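Local coordinates for glycerol-3-phosphate dehydrogenase [NAD(+)] (Dunaliella salina, PDB 6IUY), which probably catalyses the NAD-dependent interconversion of sn-glycerol 3-phosphate and dihydroxyacetone phosphate, and also carries a haloacid dehalogenase-like domain, at residues H107-P112 with L140-H145; E339-A344 with R367-G372; F355-C360 with S397-I402. All coordinates share one frame; numbering follows the deposited sequence.

The three contacts follow the two-part build of the chain. Interaction 1 comes first along the sequence, in the haloacid dehalogenase-like part that holds the magnesium ion. Its centre is 40 Å from that of interaction 2 and 48 Å from that of interaction 3, and it touches neither. The other two belong to the NAD-binding part, their centres 13 Å apart and their segments alternating along the chain. Helix 356-366 links them: its start enters interaction 3, and the loop leaving its end enters interaction 2. They also touch, Val369 CG1 lying 3.9 Å from Ile402 CD1. Both are thus adjoining apolar contacts among the connecting segments of the large mixed sheet, interaction 1 lying in the other part.

Interaction 1: residues H107-P112 with L140-H145; sequences HTRLVP and LPIASH
His107 and His145 bring the two backbones closest, their CA atoms 7.0 Å apart, where the irregular loop 107-112 passes the last turn of helix 136-145. That helix is kinked at Pro141, whose nitrogen makes no bond to the preceding turn; regular bonding resumes with Ser144 N to Leu140 O and with His145 N to Pro141 O at 3.0 Å. No hydrogen bond joins the segments, so side chains carry the contact. The imidazole of His145 reaches out to the loop because CG stands opposite the backbone N (chi1 -176°). His107 CA lies above one face of this ring, near its rim, and His107 CB comes within 3.4 Å of His145 CE1. The imidazole of His107 itself turns away, with Thr108 CG2 over one of its faces. Leu110 supplies a second support, its CD2 methyl 3.9 Å from His145 CD2 and slanted to the ring. This is the haloacid dehalogenase-like fold, and the loop runs beside the chain that follows the magnesium-binding aspartates: Arg109 and Val111 make backbone hydrogen bonds with Thr48 and Val46, and Ile142 touches Val46 and Thr47. The Arg109 side chain lies near the metal site, about 5 Å from that of Asp43 and about 10 Å from the magnesium ion, without touching it. Its NH2 bonds to Ser51 OG, while Ile142 CD1 sits over one face of the guanidinium, 4.4 Å from Arg109 NH1. NE2 of His145 is hydrogen-bonded to Glu115 OE1, which limits rotation of the ring. With an alanine here, Glu115 would probably be left without this mate and a gap would be likely to open beside His107 CB and the Leu110 methyl.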
loop_
_atom_site.group_PDB
_atom_site.type_symbol
_atom_site.label_atom_id
_atom_site.label_comp_id
_atom_site.label_asym_id
_atom_site.label_seq_id
_atom_site.Cartn_x
_atom_site.Cartn_y
_atom_site.Cartn_z
ATOM N N HIS A 107 43.010 -22.950 -12.023
ATOM C CA HIS A 107 43.117 -21.564 -12.481
ATOM C C HIS A 107 44.229 -21.495 -13.522
ATOM O O HIS A 107 44.413 -20.497 -14.220
ATOM C CB HIS A 107 43.387 -20.600 -11.309
ATOM C CG HIS A 107 44.828 -20.514 -10.890
ATOM N ND1 HIS A 107 45.282 -21.012 -9.686
ATOM C CD2 HIS A 107 45.906 -19.958 -11.498
ATOM C CE1 HIS A 107 46.583 -20.785 -9.578
ATOM N NE2 HIS A 107 46.985 -20.150 -10.664
ATOM N N THR A 108 44.977 -22.585 -13.598
ATOM C CA THR A 108 46.087 -22.718 -14.518
ATOM C C THR A 108 45.597 -23.419 -15.770
ATOM O O THR A 108 46.295 -23.493 -16.786
ATOM C CB THR A 108 47.229 -23.516 -13.870
ATOM O OG1 THR A 108 46.718 -24.774 -13.402
ATOM C CG2 THR A 108 47.795 -22.752 -12.685
ATOM N N ARG A 109 44.367 -23.907 -15.679
ATOM C CA ARG A 109 43.827 -24.854 -16.640
ATOM C C ARG A 109 42.952 -24.214 -17.700
ATOM O O ARG A 109 42.465 -24.897 -18.600
ATOM C CB ARG A 109 43.014 -25.925 -15.910
ATOM C CG ARG A 109 43.764 -26.664 -14.821
ATOM C CD ARG A 109 42.970 -27.885 -14.415
ATOM N NE ARG A 109 42.436 -28.553 -15.599
ATOM C CZ ARG A 109 41.559 -29.551 -15.576
ATOM N NH1 ARG A 109 41.100 -30.010 -14.416
ATOM N NH2 ARG A 109 41.135 -30.086 -16.718
ATOM N N LEU A 110 42.751 -22.907 -17.602
ATOM C CA LEU A 110 41.700 -22.274 -18.377
ATOM C C LEU A 110 42.216 -21.625 -19.651
ATOM O O LEU A 110 43.228 -20.930 -19.644
ATOM C CB LEU A 110 40.970 -21.246 -17.515
ATOM C CG LEU A 110 40.393 -21.840 -16.232
ATOM C CD1 LEU A 110 41.489 -21.980 -15.174
ATOM C CD2 LEU A 110 39.256 -20.985 -15.715
ATOM N N VAL A 111 41.503 -21.864 -20.747
ATOM C CA VAL A 111 41.860 -21.270 -22.023
ATOM C C VAL A 111 41.810 -19.745 -21.914
ATOM O O VAL A 111 40.914 -19.188 -21.269
ATOM C CB VAL A 111 40.929 -21.766 -23.140
ATOM C CG1 VAL A 111 40.737 -23.273 -23.022
ATOM C CG2 VAL A 111 39.598 -21.094 -23.046
ATOM N N PRO A 112 42.799 -19.059 -22.508
ATOM C CA PRO A 112 42.801 -17.600 -22.370
ATOM C C PRO A 112 41.531 -16.971 -22.941
ATOM O O PRO A 112 40.977 -17.458 -23.930
ATOM C CB PRO A 112 44.057 -17.161 -23.152
ATOM C CG PRO A 112 44.503 -18.362 -23.920
ATOM C CD PRO A 112 44.021 -19.560 -23.161
ATOM N N LEU A 140 34.005 -28.970 -10.702
ATOM C CA LEU A 140 33.545 -28.111 -9.612
ATOM C C LEU A 140 34.575 -27.062 -9.224
ATOM O O LEU A 140 34.207 -25.946 -8.878
ATOM C CB LEU A 140 33.139 -28.938 -8.383
ATOM C CG LEU A 140 31.779 -29.630 -8.545
ATOM C CD1 LEU A 140 31.353 -30.373 -7.285
ATOM C CD2 LEU A 140 30.725 -28.619 -8.934
ATOM N N PRO A 141 35.871 -27.406 -9.278
ATOM C CA PRO A 141 36.852 -26.347 -8.992
ATOM C C PRO A 141 36.841 -25.302 -10.092
ATOM O O PRO A 141 36.952 -24.106 -9.820
ATOM C CB PRO A 141 38.190 -27.093 -8.951
ATOM C CG PRO A 141 37.823 -28.535 -8.655
ATOM C CD PRO A 141 36.490 -28.744 -9.338
ATOM N N ILE A 142 36.694 -25.748 -11.331
ATOM C CA ILE A 142 36.583 -24.820 -12.440
ATOM C C ILE A 142 35.325 -23.963 -12.280
ATOM O O ILE A 142 35.362 -22.760 -12.528
ATOM C CB ILE A 142 36.548 -25.545 -13.802
ATOM C CG1 ILE A 142 37.799 -26.407 -13.985
ATOM C CG2 ILE A 142 36.441 -24.538 -14.940
ATOM C CD1 ILE A 142 37.733 -27.306 -15.192
ATOM N N ALA A 143 34.217 -24.575 -11.861
ATOM C CA ALA A 143 32.982 -23.825 -11.629
ATOM C C ALA A 143 33.184 -22.799 -10.518
ATOM O O ALA A 143 32.792 -21.634 -10.649
ATOM C CB ALA A 143 31.842 -24.759 -11.285
ATOM N N SER A 144 33.803 -23.236 -9.430
ATOM C CA SER A 144 34.064 -22.357 -8.300
ATOM C C SER A 144 34.865 -21.118 -8.716
ATOM O O SER A 144 34.627 -20.006 -8.234
ATOM C CB SER A 144 34.805 -23.124 -7.206
ATOM O OG SER A 144 35.441 -22.244 -6.292
ATOM N N HIS A 145 35.810 -21.320 -9.624
ATOM C CA HIS A 145 36.717 -20.263 -10.034
ATOM C C HIS A 145 36.016 -19.278 -10.942
ATOM O O HIS A 145 36.294 -18.084 -10.887
ATOM C CB HIS A 145 37.944 -20.847 -10.741
ATOM C CG HIS A 145 38.973 -19.824 -11.105
ATOM N ND1 HIS A 145 39.947 -19.406 -10.225
ATOM C CD2 HIS A 145 39.179 -19.136 -12.255
ATOM C CE1 HIS A 145 40.712 -18.504 -10.816
ATOM N NE2 HIS A 145 40.266 -18.319 -12.046
#

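Interaction 2: residues E339-A344 with R367-G372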
loop_
_atom_site.group_PDB
_atom_site.type_symbol
_atom_site.label_atom_id
_atom_site.label_comp_id
_atom_site.label_asym_id
_atom_site.label_seq_id
_atom_site.Cartn_x
_atom_site.Cartn_y
_atom_site.Cartn_z
ATOM N N GLU A 339 19.434 12.632 -34.568
ATOM C CA GLU A 339 20.816 12.235 -34.425
ATOM C C GLU A 339 21.077 11.645 -33.037
ATOM O O GLU A 339 21.870 10.707 -32.902
ATOM C CB GLU A 339 21.741 13.420 -34.698
ATOM C CG GLU A 339 23.212 13.123 -34.451
ATOM C CD GLU A 339 23.825 14.044 -33.401
ATOM O OE1 GLU A 339 23.692 15.280 -33.547
ATOM O OE2 GLU A 339 24.426 13.526 -32.426
ATOM N N ALA A 340 20.419 12.188 -32.010
ATOM C CA ALA A 340 20.584 11.682 -30.646
ATOM C C ALA A 340 20.141 10.230 -30.540
ATOM O O ALA A 340 20.724 9.426 -29.804
ATOM C CB ALA A 340 19.781 12.555 -29.642
ATOM N N VAL A 341 19.082 9.913 -31.272
ATOM C CA VAL A 341 18.420 8.624 -31.178
ATOM C C VAL A 341 18.975 7.556 -32.140
ATOM O O VAL A 341 18.867 6.357 -31.873
ATOM C CB VAL A 341 16.906 8.801 -31.445
ATOM C CG1 VAL A 341 16.210 7.461 -31.508
ATOM C CG2 VAL A 341 16.278 9.687 -30.372
ATOM N N ARG A 342 19.581 7.971 -33.251
ATOM C CA ARG A 342 19.805 7.013 -34.333
ATOM C C ARG A 342 20.660 5.834 -33.891
ATOM O O ARG A 342 20.285 4.688 -34.130
ATOM C CB ARG A 342 20.423 7.687 -35.568
ATOM C CG ARG A 342 21.842 8.195 -35.393
ATOM C CD ARG A 342 22.398 8.728 -36.710
ATOM N NE ARG A 342 23.621 9.483 -36.488
ATOM C CZ ARG A 342 23.886 10.662 -37.035
ATOM N NH1 ARG A 342 23.010 11.230 -37.853
ATOM N NH2 ARG A 342 25.029 11.269 -36.755
ATOM N N GLY A 343 21.780 6.066 -33.225
ATOM C CA GLY A 343 22.601 4.907 -32.892
ATOM C C GLY A 343 22.159 4.103 -31.667
ATOM O O GLY A 343 22.831 3.152 -31.260
ATOM N N ALA A 344 21.024 4.471 -31.081
ATOM C CA ALA A 344 20.716 4.072 -29.710
ATOM C C ALA A 344 20.025 2.730 -29.603
ATOM O O ALA A 344 19.015 2.507 -30.262
ATOM C CB ALA A 344 19.851 5.143 -29.033
ATOM N N ARG A 367 11.839 7.022 -38.939
ATOM C CA ARG A 367 12.130 5.595 -39.056
ATOM C C ARG A 367 13.494 5.272 -38.497
ATOM O O ARG A 367 14.219 4.443 -39.026
ATOM C CB ARG A 367 12.039 5.141 -40.518
ATOM C CG ARG A 367 10.652 5.332 -41.128
ATOM C CD ARG A 367 10.632 5.011 -42.611
ATOM N NE ARG A 367 9.290 5.162 -43.174
ATOM C CZ ARG A 367 8.970 4.915 -44.445
ATOM N NH1 ARG A 367 9.898 4.500 -45.304
ATOM N NH2 ARG A 367 7.719 5.087 -44.857
ATOM N N VAL A 368 13.845 5.945 -37.416
ATOM C CA VAL A 368 15.179 5.835 -36.864
ATOM C C VAL A 368 15.200 4.877 -35.661
ATOM O O VAL A 368 16.267 4.493 -35.180
ATOM C CB VAL A 368 15.698 7.237 -36.479
ATOM C CG1 VAL A 368 14.841 7.847 -35.385
ATOM C CG2 VAL A 368 17.156 7.195 -36.082
ATOM N N VAL A 369 14.024 4.476 -35.185
ATOM C CA VAL A 369 13.960 3.563 -34.043
ATOM C C VAL A 369 13.795 2.110 -34.506
ATOM O O VAL A 369 12.687 1.693 -34.831
ATOM C CB VAL A 369 12.796 3.936 -33.071
ATOM C CG1 VAL A 369 12.649 2.880 -31.993
ATOM C CG2 VAL A 369 13.044 5.304 -32.424
ATOM N N GLY A 370 14.893 1.353 -34.542
ATOM C CA GLY A 370 14.835 -0.069 -34.863
ATOM C C GLY A 370 13.913 -0.819 -33.910
ATOM O O GLY A 370 13.768 -0.421 -32.757
ATOM N N ARG A 371 13.279 -1.895 -34.371
ATOM C CA ARG A 371 12.246 -2.541 -33.555
ATOM C C ARG A 371 12.817 -3.385 -32.418
ATOM O O ARG A 371 12.069 -3.874 -31.564
ATOM C CB ARG A 371 11.327 -3.395 -34.430
ATOM C CG ARG A 371 10.418 -2.563 -35.328
ATOM C CD ARG A 371 9.259 -3.387 -35.855
ATOM N NE ARG A 371 8.556 -2.709 -36.942
ATOM C CZ ARG A 371 7.465 -1.963 -36.781
ATOM N NH1 ARG A 371 6.941 -1.794 -35.568
ATOM N NH2 ARG A 371 6.895 -1.390 -37.838
ATOM N N GLY A 372 14.138 -3.541 -32.399
ATOM C CA GLY A 372 14.804 -4.226 -31.303
ATOM C C GLY A 372 15.287 -3.291 -30.202
ATOM O O GLY A 372 15.953 -3.717 -29.263
#
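A crossover of the Rossmann-type NAD-binding domain brings Val341 against Val368 and Val369. Helix 337-342 connects strand 331-334, at one edge of the mixed sheet, with strand 346-349 in its interior, and the loop 367-372 leads from the following helix, 356-366, into strand 374-377. The contact therefore joins the end of one connecting helix to the exit loop of the next, well away from the dinucleotide: the side chain of Val341 is about 12 Å from NAD. The backbones come closest at Arg342 and Val368, whose CA atoms are 5.4 Å apart, yet no hydrogen bond crosses between the segments. The apolar contacts of Val341 run through one methyl, CG1. Val341 holds CG1 opposite its backbone N (chi1 174°), and from there the methyl meets both loop valines, lying 4.1 Å from Val368 CG1 and 3.9 Å from Val369 CG2. The two encounters differ in direction, for Val341 meets the Val368 side chain at about a right angle and that of Val369 at a slant. Leu363 of helix 356-366 packs on Val341 and Val368, and Leu347 of strand 346-349 on Val341 and Val369, so this small apolar group spans helix, loop and sheet. The loop leaves its helix through a Schellman motif, Arg367 taking positive phi, before Val368 turns to the neighbouring helix. On the other partner, Ala344 N bonds to Val341 O at 3.0 Å as the chain turns toward strand 346-349. Beyond Val341, Arg342 is extended from CG to NE and carries its guanidinium off from the loop, and Glu339 CG lies 3.4 Å above the plane of that group, near the rim.

Interaction 3: residues F355-C360 with S397-I402; sequences FMHGIC and SRILGI. With NAD (nicotinamide-adenine-dinucleotide), chain C.
Ile399 lies over Cys360, in the first turns of helix 356-366: its CG2 methyl lies 3.7 Å from Cys360 O and 3.9 Å from Cys360 CB. With CG2 opposite the backbone N, the other branch (chi1 -71°) brings CD1 to His357. That methyl comes 3.8 Å from His357 ND1, the two side chains meeting at about a right angle. The ND1 atom is buried here and has no polar partner in the model, a small cost of this apolar cover. Leu400 extends the contact with CD2 at 3.8 Å from Cys360 O, while its CD1 faces Cys360 SG at a looser 4.4 Å.

Just before these residues, Phe355 belongs to the NAD pocket. Its ring lies flat against the adenine, with NAD C6A 3.2 Å above the plane and over the ring centre, so the same short segment serves the cofactor at one end and the neighbouring helix at the other.

At the end of helix 392-400, Gly401 takes positive phi, and OG of Ser397, still in the helix, donates to Ile402 O at 2.9 Å, OG lying 17° out of the carbonyl plane. The contact thus pairs the first turns of helix 356-366 with the last of helix 392-400; Cys360 also touches Val396, Ala364 meets Ile399, and Leu400 reaches Phe349 of strand 346-349 in the sheet.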
loop_
_atom_site.group_PDB
_atom_site.type_symbol
_atom_site.label_atom_id
_atom_site.label_comp_id
_atom_site.label_asym_id
_atom_site.label_seq_id
_atom_site.Cartn_x
_atom_site.Cartn_y
_atom_site.Cartn_z
ATOM N N PHE A 355 4.904 17.215 -24.367
ATOM C CA PHE A 355 5.764 17.244 -25.547
ATOM C C PHE A 355 5.938 15.861 -26.149
ATOM O O PHE A 355 6.474 15.721 -27.261
ATOM C CB PHE A 355 7.141 17.832 -25.195
ATOM C CG PHE A 355 7.070 19.227 -24.683
ATOM C CD1 PHE A 355 6.359 20.197 -25.383
ATOM C CD2 PHE A 355 7.650 19.561 -23.486
ATOM C CE1 PHE A 355 6.259 21.480 -24.901
ATOM C CE2 PHE A 355 7.553 20.850 -22.988
ATOM C CZ PHE A 355 6.856 21.816 -23.702
ATOM N N MET A 356 5.488 14.840 -25.421
ATOM C CA MET A 356 5.899 13.470 -25.727
ATOM C C MET A 356 5.270 12.958 -26.993
ATOM O O MET A 356 5.914 12.225 -27.747
ATOM C CB MET A 356 5.567 12.525 -24.580
ATOM C CG MET A 356 6.725 12.394 -23.611
ATOM S SD MET A 356 8.145 11.602 -24.387
ATOM C CE MET A 356 9.376 12.071 -23.235
ATOM N N HIS A 357 4.018 13.339 -27.227
ATOM C CA HIS A 357 3.322 12.877 -28.417
ATOM C C HIS A 357 4.048 13.364 -29.684
ATOM O O HIS A 357 4.310 12.583 -30.599
ATOM C CB HIS A 357 1.872 13.356 -28.407
ATOM C CG HIS A 357 1.056 12.830 -29.551
ATOM N ND1 HIS A 357 0.814 11.492 -29.735
ATOM C CD2 HIS A 357 0.418 13.476 -30.556
ATOM C CE1 HIS A 357 0.061 11.325 -30.814
ATOM N NE2 HIS A 357 -0.192 12.510 -31.324
ATOM N N GLY A 358 4.391 14.647 -29.715
ATOM C CA GLY A 358 5.102 15.230 -30.845
ATOM C C GLY A 358 6.472 14.607 -31.037
ATOM O O GLY A 358 6.900 14.368 -32.169
ATOM N N ILE A 359 7.158 14.327 -29.932
ATOM C CA ILE A 359 8.472 13.701 -29.982
ATOM C C ILE A 359 8.382 12.292 -30.581
ATOM O O ILE A 359 9.190 11.932 -31.440
ATOM C CB ILE A 359 9.112 13.647 -28.588
ATOM C CG1 ILE A 359 9.504 15.052 -28.142
ATOM C CG2 ILE A 359 10.334 12.782 -28.586
ATOM C CD1 ILE A 359 9.781 15.154 -26.662
ATOM N N CYS A 360 7.385 11.508 -30.172
ATOM C CA CYS A 360 7.224 10.163 -30.723
ATOM C C CYS A 360 6.856 10.231 -32.213
ATOM O O CYS A 360 7.381 9.460 -33.017
ATOM C CB CYS A 360 6.168 9.357 -29.942
ATOM S SG CYS A 360 6.664 8.853 -28.230
ATOM N N SER A 397 4.934 2.451 -27.270
ATOM C CA SER A 397 4.684 1.159 -27.895
ATOM C C SER A 397 3.846 1.303 -29.158
ATOM O O SER A 397 4.199 0.781 -30.205
ATOM C CB SER A 397 3.987 0.211 -26.910
ATOM O OG SER A 397 4.871 -0.146 -25.860
ATOM N N ARG A 398 2.736 2.015 -29.054
ATOM C CA ARG A 398 1.843 2.159 -30.180
ATOM C C ARG A 398 2.485 2.896 -31.361
ATOM O O ARG A 398 2.303 2.503 -32.505
ATOM C CB ARG A 398 0.567 2.882 -29.751
ATOM C CG ARG A 398 -0.331 3.259 -30.928
ATOM C CD ARG A 398 -1.658 3.811 -30.456
ATOM N NE ARG A 398 -2.394 2.811 -29.683
ATOM C CZ ARG A 398 -3.225 1.923 -30.223
ATOM N NH1 ARG A 398 -3.422 1.919 -31.537
ATOM N NH2 ARG A 398 -3.852 1.044 -29.454
ATOM N N ILE A 399 3.231 3.961 -31.090
ATOM C CA ILE A 399 3.708 4.819 -32.166
ATOM C C ILE A 399 5.073 4.388 -32.709
ATOM O O ILE A 399 5.329 4.519 -33.895
ATOM C CB ILE A 399 3.811 6.275 -31.715
ATOM C CG1 ILE A 399 2.415 6.877 -31.535
ATOM C CG2 ILE A 399 4.627 7.066 -32.726
ATOM C CD1 ILE A 399 2.417 8.208 -30.784
ATOM N N LEU A 400 5.931 3.872 -31.838
ATOM C CA LEU A 400 7.266 3.467 -32.224
ATOM C C LEU A 400 7.402 1.957 -32.364
ATOM O O LEU A 400 8.424 1.468 -32.850
ATOM C CB LEU A 400 8.289 3.985 -31.209
ATOM C CG LEU A 400 8.392 5.516 -31.177
ATOM C CD1 LEU A 400 9.364 5.975 -30.093
ATOM C CD2 LEU A 400 8.829 6.006 -32.549
ATOM N N GLY A 401 6.387 1.220 -31.917
ATOM C CA GLY A 401 6.361 -0.228 -32.074
ATOM C C GLY A 401 7.381 -0.993 -31.256
ATOM O O GLY A 401 7.767 -2.109 -31.606
ATOM N N ILE A 402 7.830 -0.394 -30.164
ATOM C CA ILE A 402 8.747 -1.074 -29.270
ATOM C C ILE A 402 8.154 -1.202 -27.865
ATOM O O ILE A 402 7.245 -0.456 -27.477
ATOM C CB ILE A 402 10.080 -0.340 -29.182
ATOM C CG1 ILE A 402 9.846 1.117 -28.797
ATOM C CG2 ILE A 402 10.829 -0.413 -30.519
ATOM C CD1 ILE A 402 11.133 1.859 -28.513
HETATM P PA NAD C . 11.459 19.994 -16.386
HETATM O O1A NAD C . 12.716 20.382 -15.724
HETATM O O2A NAD C . 10.223 20.114 -15.505
HETATM O O5B NAD C . 11.187 20.924 -17.695
HETATM C C5B NAD C . 12.282 21.566 -18.366
HETATM C C4B NAD C . 12.437 20.981 -19.793
HETATM O O4B NAD C . 11.409 21.317 -20.522
HETATM C C3B NAD C . 13.634 21.641 -20.484
HETATM O O3B NAD C . 14.716 20.832 -20.543
HETATM C C2B NAD C . 13.128 21.953 -21.905
HETATM O O2B NAD C . 14.164 21.508 -22.886
HETATM C C1B NAD C . 12.030 21.283 -21.998
HETATM N N9A NAD C . 11.178 21.907 -22.919
HETATM C C8A NAD C . 10.662 23.158 -22.886
HETATM N N7A NAD C . 9.899 23.309 -23.991
HETATM C C5A NAD C . 9.957 22.164 -24.722
HETATM C C6A NAD C . 9.393 21.788 -25.928
HETATM N N6A NAD C . 8.553 22.584 -26.756
HETATM N N1A NAD C . 9.609 20.561 -26.417
HETATM C C2A NAD C . 10.401 19.693 -25.725
HETATM N N3A NAD C . 10.966 20.059 -24.552
HETATM C C4A NAD C . 10.740 21.295 -24.055
HETATM O O3 NAD C . 11.619 18.473 -16.877
HETATM P PN NAD C . 11.938 17.189 -15.972
HETATM O O1N NAD C . 12.267 17.593 -14.546
HETATM O O2N NAD C . 13.091 16.398 -16.547
HETATM O O5D NAD C . 10.613 16.334 -15.909
HETATM C C5D NAD C . 10.128 15.645 -17.047
HETATM C C4D NAD C . 9.286 14.465 -16.540
HETATM O O4D NAD C . 9.853 13.918 -15.481
HETATM C C3D NAD C . 7.943 14.991 -16.077
HETATM O O3D NAD C . 6.973 14.210 -16.584
HETATM C C2D NAD C . 7.979 14.879 -14.527
HETATM O O2D NAD C . 6.574 14.745 -14.059
HETATM C C1D NAD C . 8.728 13.835 -14.314
HETATM N N1N NAD C . 9.412 13.807 -13.037
HETATM C C2N NAD C . 10.029 14.919 -12.503
HETATM C C3N NAD C . 10.678 14.840 -11.271
HETATM C C7N NAD C . 11.332 16.114 -10.696
HETATM O O7N NAD C . 11.655 16.164 -9.525
HETATM N N7N NAD C . 11.564 17.229 -11.580
HETATM C C4N NAD C . 10.722 13.655 -10.568
HETATM C C5N NAD C . 10.132 12.527 -11.111
HETATM C C6N NAD C . 9.491 12.617 -12.348
#